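Local coordinates for protein phosphoserine phosphatase RsbX (Bacillus subtilis, PDB 3W42) that dephosphorylates RsbS as a PPM-type, metal-binding phosphatase and so restrains sigma-B activity in the general stress response, at residues 25-30 with 153-158; 100-105 with 110-115. One frame throughout, in Å; residues are numbered along the deposited sequence.

Interaction 1: residues 25-30 with 153-158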
ATOM      1  N   CYS A  25     -14.372  -7.921  -3.575  1.00  7.35           N
ATOM      2  CA  CYS A  25     -13.310  -7.429  -2.664  1.00  6.73           C
ATOM      3  C   CYS A  25     -13.572  -5.974  -2.368  1.00  6.04           C
ATOM      4  O   CYS A  25     -13.880  -5.165  -3.261  1.00  8.30           O
ATOM      5  CB  CYS A  25     -11.994  -7.633  -3.346  1.00  8.22           C
ATOM      6  SG  CYS A  25     -10.587  -7.406  -2.243  1.00  8.48           S
ATOM      7  N   GLY A  26     -13.431  -5.592  -1.111  1.00  5.47           N
ATOM      8  CA  GLY A  26     -13.489  -4.187  -0.723  1.00  5.79           C
ATOM      9  C   GLY A  26     -12.159  -3.470  -0.737  1.00  4.97           C
ATOM     10  O   GLY A  26     -12.171  -2.237  -0.594  1.00  5.53           O
ATOM     11  N   ASP A  27     -11.067  -4.186  -0.905  1.00  5.15           N
ATOM     12  CA  ASP A  27      -9.747  -3.615  -1.000  1.00  4.71           C
ATOM     13  C   ASP A  27      -9.445  -3.313  -2.469  1.00  4.89           C
ATOM     14  O   ASP A  27      -9.873  -4.039  -3.367  1.00  7.65           O
ATOM     15  CB  ASP A  27      -8.645  -4.551  -0.526  1.00  5.20           C
ATOM     16  CG  ASP A  27      -8.543  -4.866   0.987  1.00  4.77           C
ATOM     17  OD1 ASP A  27      -9.301  -4.292   1.775  1.00  5.33           O
ATOM     18  OD2 ASP A  27      -7.661  -5.720   1.298  1.00  5.43           O
ATOM     19  N   SER A  28      -8.612  -2.335  -2.737  1.00  4.60           N
ATOM     20  CA  SER A  28      -8.083  -2.114  -4.071  0.52  5.11           C
ATOM     21  C   SER A  28      -6.587  -1.767  -3.959  1.00  5.42           C
ATOM     22  O   SER A  28      -6.046  -1.422  -2.899  1.00  6.93           O
ATOM     23  CB  SER A  28      -8.912  -1.085  -4.887  0.52  5.74           C
ATOM     24  OG  SER A  28     -10.285  -1.332  -5.091  0.52  6.04           O
ATOM     25  N   PHE A  29      -5.908  -1.871  -5.112  1.00  6.09           N
ATOM     26  CA  PHE A  29      -4.505  -1.471  -5.227  1.00  6.76           C
ATOM     27  C   PHE A  29      -4.270  -0.921  -6.591  1.00  6.29           C
ATOM     28  O   PHE A  29      -4.977  -1.188  -7.540  1.00  5.92           O
ATOM     29  CB  PHE A  29      -3.576  -2.620  -4.933  1.00  8.82           C
ATOM     30  CG  PHE A  29      -3.731  -3.764  -5.981  1.00  9.65           C
ATOM     31  CD1 PHE A  29      -3.049  -3.740  -7.168  1.00 13.76           C
ATOM     32  CD2 PHE A  29      -4.623  -4.810  -5.742  1.00 12.02           C
ATOM     33  CE1 PHE A  29      -3.219  -4.726  -8.094  1.00 17.49           C
ATOM     34  CE2 PHE A  29      -4.778  -5.787  -6.680  1.00 16.37           C
ATOM     35  CZ  PHE A  29      -4.134  -5.699  -7.852  1.00 17.89           C
ATOM     36  N   PHE A  30      -3.198  -0.150  -6.690  1.00  7.47           N
ATOM     37  CA  PHE A  30      -2.651   0.268  -7.983  1.00  7.57           C
ATOM     38  C   PHE A  30      -1.126   0.243  -7.885  1.00  7.70           C
ATOM     39  O   PHE A  30      -0.564   0.665  -6.841  1.00 10.81           O
ATOM     40  CB  PHE A  30      -3.130   1.662  -8.418  1.00  8.76           C
ATOM     41  CG  PHE A  30      -2.603   1.999  -9.777  1.00  8.35           C
ATOM     42  CD1 PHE A  30      -3.120   1.374 -10.879  1.00  8.29           C
ATOM     43  CD2 PHE A  30      -1.531   2.859  -9.952  1.00  9.32           C
ATOM     44  CE1 PHE A  30      -2.554   1.639 -12.157  1.00 10.16           C
ATOM     45  CE2 PHE A  30      -1.000   3.108 -11.171  1.00  9.58           C
ATOM     46  CZ  PHE A  30      -1.485   2.513 -12.276  1.00  9.70           C
ATOM     47  N   ILE A 153       3.264  -2.567   2.039  1.00  3.79           N
ATOM     48  CA  ILE A 153       2.040  -1.815   2.326  1.00  3.94           C
ATOM     49  C   ILE A 153       0.924  -2.833   2.440  1.00  3.91           C
ATOM     50  O   ILE A 153       0.791  -3.658   1.515  1.00  4.56           O
ATOM     51  CB  ILE A 153       1.682  -0.793   1.235  1.00  4.30           C
ATOM     52  CG1 ILE A 153       2.834   0.209   1.038  1.00  5.04           C
ATOM     53  CG2 ILE A 153       0.414  -0.059   1.578  1.00  5.25           C
ATOM     54  CD1 ILE A 153       2.647   1.081  -0.243  1.00  9.92           C
ATOM     55  N   HIS A 154       0.130  -2.833   3.498  1.00  4.00           N
ATOM     56  CA  HIS A 154      -0.903  -3.867   3.649  1.00  4.19           C
ATOM     57  C   HIS A 154      -2.156  -3.357   4.297  1.00  4.40           C
ATOM     58  O   HIS A 154      -2.137  -2.454   5.174  1.00  4.94           O
ATOM     59  CB  HIS A 154      -0.354  -5.055   4.425  1.00  5.16           C
ATOM     60  CG  HIS A 154      -0.053  -4.835   5.865  1.00  5.53           C
ATOM     61  ND1 HIS A 154      -1.029  -4.899   6.837  1.00  6.21           N
ATOM     62  CD2 HIS A 154       1.098  -4.592   6.553  1.00  6.18           C
ATOM     63  CE1 HIS A 154      -0.446  -4.694   8.035  1.00  7.23           C
ATOM     64  NE2 HIS A 154       0.848  -4.512   7.884  1.00  7.52           N
ATOM     65  N   THR A 155      -3.291  -3.917   3.912  1.00  4.09           N
ATOM     66  CA  THR A 155      -4.544  -3.688   4.579  1.00  4.26           C
ATOM     67  C   THR A 155      -4.614  -4.427   5.925  1.00  5.29           C
ATOM     68  O   THR A 155      -3.799  -5.322   6.222  1.00  5.19           O
ATOM     69  CB  THR A 155      -5.753  -3.969   3.678  1.00  4.77           C
ATOM     70  OG1 THR A 155      -5.743  -5.362   3.370  1.00  5.15           O
ATOM     71  CG2 THR A 155      -5.768  -3.111   2.428  1.00  5.42           C
ATOM     72  N   ASP A 156      -5.643  -4.086   6.662  1.00  5.36           N
ATOM     73  CA  ASP A 156      -5.870  -4.696   7.971  1.00  5.94           C
ATOM     74  C   ASP A 156      -6.222  -6.163   7.955  1.00  6.32           C
ATOM     75  O   ASP A 156      -6.190  -6.797   8.966  1.00  9.28           O
ATOM     76  CB  ASP A 156      -6.894  -3.865   8.757  1.00  5.55           C
ATOM     77  CG  ASP A 156      -8.285  -3.871   8.161  1.00  4.99           C
ATOM     78  OD1 ASP A 156      -8.482  -4.481   7.098  1.00  5.33           O
ATOM     79  OD2 ASP A 156      -9.173  -3.227   8.803  1.00  5.99           O
ATOM     80  N   GLY A 157      -6.475  -6.734   6.798  1.00  5.75           N
ATOM     81  CA  GLY A 157      -6.674  -8.175   6.696  1.00  6.12           C
ATOM     82  C   GLY A 157      -5.398  -8.959   6.953  1.00  7.06           C
ATOM     83  O   GLY A 157      -5.493 -10.149   7.211  1.00  8.23           O
ATOM     84  N   LEU A 158      -4.212  -8.351   6.855  1.00  6.87           N
ATOM     85  CA  LEU A 158      -2.963  -8.986   7.163  1.00  7.08           C
ATOM     86  C   LEU A 158      -2.579  -8.561   8.608  1.00  8.28           C
ATOM     87  O   LEU A 158      -2.321  -7.410   8.882  1.00 10.15           O
ATOM     88  CB  LEU A 158      -1.862  -8.528   6.224  1.00  6.24           C
ATOM     89  CG  LEU A 158      -0.515  -9.190   6.466  1.00  7.10           C
ATOM     90  CD1 LEU A 158      -0.485 -10.630   6.225  1.00  8.47           C
ATOM     91  CD2 LEU A 158       0.560  -8.506   5.643  1.00  7.25           C
TER
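Thr155 and Asp27 make this contact almost alone: of 91 Å² buried, nearly all lies on these two residues, which approach from opposite directions. Along the second segment, Ile153 and His154 finish a strand, and the CB of His154 points away from segment 25-30. Its ND1 bonds Thr155 O at 2.9 Å in the imidazole plane. With OG1 between its backbone N and carbonyl carbon (chi1 65°), Thr155 donates to Asp27 OD2 at 2.8 Å, arriving 39° out of the carboxylate plane. Thr155 CG2 lies 3.6 Å from Asp27 CG, so the methyl packs against the carboxylate too. Thr192 completes a small network, its hydroxyl bonding Asp27 OD2 and its backbone N bonding Thr155 OG1. Asp156 follows and binds manganese through OD1, together with Asp44 and Asp189; the Asp27 side chain is about 4 Å from that ion. Leu158 N then closes a type I turn onto Thr155 O, from the carbonyl face opposite His154, so two donors grip that oxygen. The contact bridges the two sheets of the sandwich: strand 27-33 pairs with strand 37-45 and packs against helix 49-65, where Ser28 touches Ala57, whereas strand 150-154 runs between strands 111-115 and 191-198.

Interaction 2: residues 100-105 with 110-115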
ATOM      1  N   ARG A 100      16.887   7.770  -5.062  1.00  6.92           N
ATOM      2  CA  ARG A 100      16.500   6.864  -3.954  1.00  6.86           C
ATOM      3  C   ARG A 100      15.702   7.640  -2.932  1.00  6.22           C
ATOM      4  O   ARG A 100      15.986   7.598  -1.741  1.00  7.89           O
ATOM      5  CB  ARG A 100      17.665   6.089  -3.345  1.00  7.05           C
ATOM      6  CG  ARG A 100      18.280   5.091  -4.309  1.00  7.06           C
ATOM      7  CD  ARG A 100      19.126   4.062  -3.576  1.00  6.34           C
ATOM      8  NE  ARG A 100      19.662   2.995  -4.408  1.00  6.43           N
ATOM      9  CZ  ARG A 100      20.782   3.059  -5.098  1.00  6.71           C
ATOM     10  NH1 ARG A 100      21.547   4.174  -5.025  1.00  7.71           N
ATOM     11  NH2 ARG A 100      21.171   2.065  -5.830  1.00  7.18           N
ATOM     12  N   GLN A 101      14.648   8.300  -3.384  1.00  6.46           N
ATOM     13  CA  GLN A 101      13.806   9.099  -2.498  1.00  6.34           C
ATOM     14  C   GLN A 101      12.372   8.545  -2.566  1.00  6.30           C
ATOM     15  O   GLN A 101      11.868   8.262  -3.642  1.00 10.12           O
ATOM     16  CB  GLN A 101      13.815  10.545  -2.891  1.00  9.32           C
ATOM     17  CG  GLN A 101      13.136  11.441  -1.806  1.00 10.72           C
ATOM     18  CD  GLN A 101      13.292  12.917  -2.067  1.00 14.63           C
ATOM     19  OE1 GLN A 101      14.054  13.619  -1.331  1.00 18.84           O
ATOM     20  NE2 GLN A 101      12.558  13.425  -3.047  1.00 17.85           N
ATOM     21  N   PHE A 102      11.710   8.440  -1.422  1.00  5.46           N
ATOM     22  CA  PHE A 102      10.307   8.140  -1.419  1.00  5.86           C
ATOM     23  C   PHE A 102       9.512   9.208  -0.753  1.00  5.40           C
ATOM     24  O   PHE A 102      10.010   9.938   0.120  1.00  6.32           O
ATOM     25  CB  PHE A 102      10.046   6.736  -0.803  1.00  7.54           C
ATOM     26  CG  PHE A 102      10.209   6.630   0.675  1.00  7.67           C
ATOM     27  CD1 PHE A 102       9.178   6.883   1.539  1.00  9.68           C
ATOM     28  CD2 PHE A 102      11.443   6.260   1.199  1.00 10.40           C
ATOM     29  CE1 PHE A 102       9.304   6.747   2.849  1.00 12.18           C
ATOM     30  CE2 PHE A 102      11.609   6.088   2.588  1.00 11.71           C
ATOM     31  CZ  PHE A 102      10.489   6.293   3.369  1.00 12.34           C
ATOM     32  N   THR A 103       8.229   9.283  -1.130  1.00  5.42           N
ATOM     33  CA  THR A 103       7.297  10.182  -0.512  1.00  5.70           C
ATOM     34  C   THR A 103       6.021   9.322  -0.191  1.00  5.05           C
ATOM     35  O   THR A 103       5.635   8.443  -0.970  1.00  5.71           O
ATOM     36  CB  THR A 103       6.942  11.333  -1.376  1.00  6.67           C
ATOM     37  OG1 THR A 103       6.580  10.925  -2.693  1.00  7.52           O
ATOM     38  CG2 THR A 103       8.065  12.385  -1.439  1.00  7.80           C
ATOM     39  N   TYR A 104       5.405   9.596   0.933  1.00  5.23           N
ATOM     40  CA  TYR A 104       4.334   8.765   1.456  1.00  4.71           C
ATOM     41  C   TYR A 104       3.313   9.582   2.159  1.00  5.00           C
ATOM     42  O   TYR A 104       3.642  10.458   2.987  1.00  6.10           O
ATOM     43  CB  TYR A 104       4.943   7.728   2.461  1.00  5.79           C
ATOM     44  CG  TYR A 104       3.942   6.810   3.086  1.00  5.35           C
ATOM     45  CD1 TYR A 104       3.347   5.794   2.313  1.00  5.23           C
ATOM     46  CD2 TYR A 104       3.524   6.974   4.397  1.00  6.04           C
ATOM     47  CE1 TYR A 104       2.416   4.934   2.894  1.00  5.74           C
ATOM     48  CE2 TYR A 104       2.566   6.119   4.965  1.00  6.04           C
ATOM     49  CZ  TYR A 104       2.030   5.103   4.191  1.00  5.45           C
ATOM     50  OH  TYR A 104       1.091   4.237   4.689  1.00  6.33           O
ATOM     51  N   CYS A 105       2.030   9.302   1.909  1.00  5.09           N
ATOM     52  CA  CYS A 105       0.941   9.961   2.594  1.00  5.09           C
ATOM     53  C   CYS A 105      -0.166   8.941   2.772  1.00  5.22           C
ATOM     54  O   CYS A 105      -0.480   8.183   1.858  1.00  5.86           O
ATOM     55  CB  CYS A 105       0.469  11.168   1.857  1.00  6.99           C
ATOM     56  SG  CYS A 105      -0.718  12.218   2.697  1.00  8.62           S
ATOM     57  N   VAL A 110      -4.277   1.370   6.726  1.00  4.76           N
ATOM     58  CA  VAL A 110      -3.415   0.686   5.801  1.00  5.14           C
ATOM     59  C   VAL A 110      -1.990   1.016   6.166  1.00  6.48           C
ATOM     60  O   VAL A 110      -1.621   2.208   6.306  1.00 11.42           O
ATOM     61  CB  VAL A 110      -3.739   1.127   4.303  1.00  5.15           C
ATOM     62  CG1 VAL A 110      -2.817   0.416   3.326  1.00  7.98           C
ATOM     63  CG2 VAL A 110      -5.192   0.852   3.979  1.00  6.67           C
ATOM     64  N   ARG A 111      -1.179   0.020   6.452  1.00  4.63           N
ATOM     65  CA  ARG A 111       0.133   0.194   7.060  1.00  4.69           C
ATOM     66  C   ARG A 111       1.254   0.111   6.038  1.00  3.88           C
ATOM     67  O   ARG A 111       1.147  -0.600   5.046  1.00  6.10           O
ATOM     68  CB  ARG A 111       0.349  -0.845   8.116  1.00  5.96           C
ATOM     69  CG  ARG A 111      -0.736  -0.909   9.265  1.00  9.50           C
ATOM     70  CD  ARG A 111      -0.984   0.385   9.896  1.00 10.24           C
ATOM     71  NE  ARG A 111       0.159   0.906  10.615  1.00 10.74           N
ATOM     72  CZ  ARG A 111       0.510   0.595  11.870  1.00 10.62           C
ATOM     73  NH1 ARG A 111      -0.322  -0.167  12.613  1.00  9.45           N
ATOM     74  NH2 ARG A 111       1.622   1.107  12.397  1.00 11.91           N
ATOM     75  N   PHE A 112       2.325   0.820   6.309  1.00  4.73           N
ATOM     76  CA  PHE A 112       3.515   0.841   5.490  1.00  4.24           C
ATOM     77  C   PHE A 112       4.718   0.672   6.399  1.00  4.11           C
ATOM     78  O   PHE A 112       4.853   1.358   7.424  1.00  5.45           O
ATOM     79  CB  PHE A 112       3.634   2.197   4.751  1.00  5.12           C
ATOM     80  CG  PHE A 112       4.900   2.439   3.995  1.00  4.71           C
ATOM     81  CD1 PHE A 112       5.465   1.516   3.121  1.00  4.89           C
ATOM     82  CD2 PHE A 112       5.523   3.694   4.048  1.00  5.89           C
ATOM     83  CE1 PHE A 112       6.579   1.836   2.375  1.00  5.35           C
ATOM     84  CE2 PHE A 112       6.630   4.019   3.320  1.00  6.80           C
ATOM     85  CZ  PHE A 112       7.187   3.082   2.468  1.00  6.30           C
ATOM     86  N   ILE A 113       5.600  -0.269   6.035  1.00  4.02           N
ATOM     87  CA  ILE A 113       6.825  -0.526   6.753  1.00  5.02           C
ATOM     88  C   ILE A 113       7.946  -0.635   5.742  1.00  4.70           C
ATOM     89  O   ILE A 113       7.834  -1.451   4.810  1.00  5.28           O
ATOM     90  CB  ILE A 113       6.735  -1.889   7.602  1.00  6.66           C
ATOM     91  CG1 ILE A 113       5.519  -1.887   8.543  1.00  7.82           C
ATOM     92  CG2 ILE A 113       8.063  -2.032   8.345  1.00  8.78           C
ATOM     93  CD1 ILE A 113       4.256  -2.427   7.982  1.00 10.06           C
ATOM     94  N   LEU A 114       8.996   0.144   5.894  1.00  6.10           N
ATOM     95  CA  LEU A 114      10.190   0.075   5.035  1.00  6.09           C
ATOM     96  C   LEU A 114      11.371  -0.256   5.938  1.00  7.40           C
ATOM     97  O   LEU A 114      11.676   0.449   6.879  1.00  9.47           O
ATOM     98  CB  LEU A 114      10.362   1.342   4.225  1.00  7.24           C
ATOM     99  CG  LEU A 114      11.569   1.351   3.223  1.00  8.85           C
ATOM    100  CD1 LEU A 114      11.217   2.152   1.926  1.00 10.10           C
ATOM    101  CD2 LEU A 114      12.881   1.755   3.885  1.00 10.93           C
ATOM    102  N   HIS A 115      12.012  -1.383   5.641  1.00  7.43           N
ATOM    103  CA  HIS A 115      13.150  -1.945   6.381  1.00  8.27           C
ATOM    104  C   HIS A 115      14.408  -1.635   5.621  1.00  6.81           C
ATOM    105  O   HIS A 115      14.533  -1.946   4.467  1.00  8.53           O
ATOM    106  CB  HIS A 115      13.017  -3.501   6.460  1.00 11.58           C
ATOM    107  CG  HIS A 115      14.222  -4.183   7.058  1.00 15.19           C
ATOM    108  ND1 HIS A 115      14.502  -4.229   8.399  1.00 17.69           N
ATOM    109  CD2 HIS A 115      15.303  -4.703   6.458  1.00 15.43           C
ATOM    110  CE1 HIS A 115      15.680  -4.782   8.609  1.00 15.53           C
ATOM    111  NE2 HIS A 115      16.209  -5.042   7.418  1.00 15.96           N
TER
HETATM  112  O   HOH W   1       0.577   4.124   7.304  1.00 12.52           O
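Phe112 meets two aromatic rings in two different ways, which is the striking feature of this contact. Against Phe102 it presents its edge: the planes stand at 85° with centroids 5.8 Å apart, an offset edge-to-face pair in which Phe102 CE1 lies in the Phe112 plane, 3.8 Å from Phe112 CE2. Against Tyr104 the planes are inclined at 32°, and Phe112 CD2 sits over the centre of the phenol ring, 3.5 Å from Tyr104 CD1. The two side chains run antiparallel alongside one another; each has CG anti to the backbone N (chi1 180° in Tyr104), and the overlap carries the phenol end as far as the Phe112 methylene, with Tyr104 OH 3.3 Å from Phe112 CB. Leu114 extends the apolar patch, its CD1 lying 4.0 Å from Phe102 CE2.

The phenol oxygen is buried but well supplied. A water in the plane of the Tyr104 ring lies 2.7 Å from Tyr104 OH and donates to Val110 O at 3.1 Å, bridging the two segments, and Ser91 OG is a further hydrogen-bond partner of the phenol.

The strand axes approach no closer than 9.8 Å, too far for backbone pairing, so the side-chain contacts and the water link the strands, although only four residues separate the segments. Strand 101-107 belongs to the five-stranded sheet, flanked by strands 88-96 and 140-144, and Leu93 of strand 88-96 touches both Phe102 and Phe112. Strand 111-115 lies in the opposing sheet beside strand 150-154, whose Ile153 packs on Phe112, as expected for the alpha-beta-beta-alpha sandwich of PPM phosphatases.

In the fold
Both contacts span the same pair of sheets, and interaction 2 is nested in sequence inside the loop closed by interaction 1. Their centres are about 16 Å apart, yet they join directly through neighbouring strands 150-154 and 111-115: His154 N lies 2.9 Å from Arg111 O, probably a hydrogen bond, and Ile153 CG1 packs 3.6 Å from Phe112 CD1. The apolar packing round Phe112 thus reaches Ile153, on the strand just before the manganese ligand Asp156. Interaction 1 is at that site, contributing this ligand, whereas interaction 2 approaches it less closely, with the Val110 side chain about 8 Å from the metal.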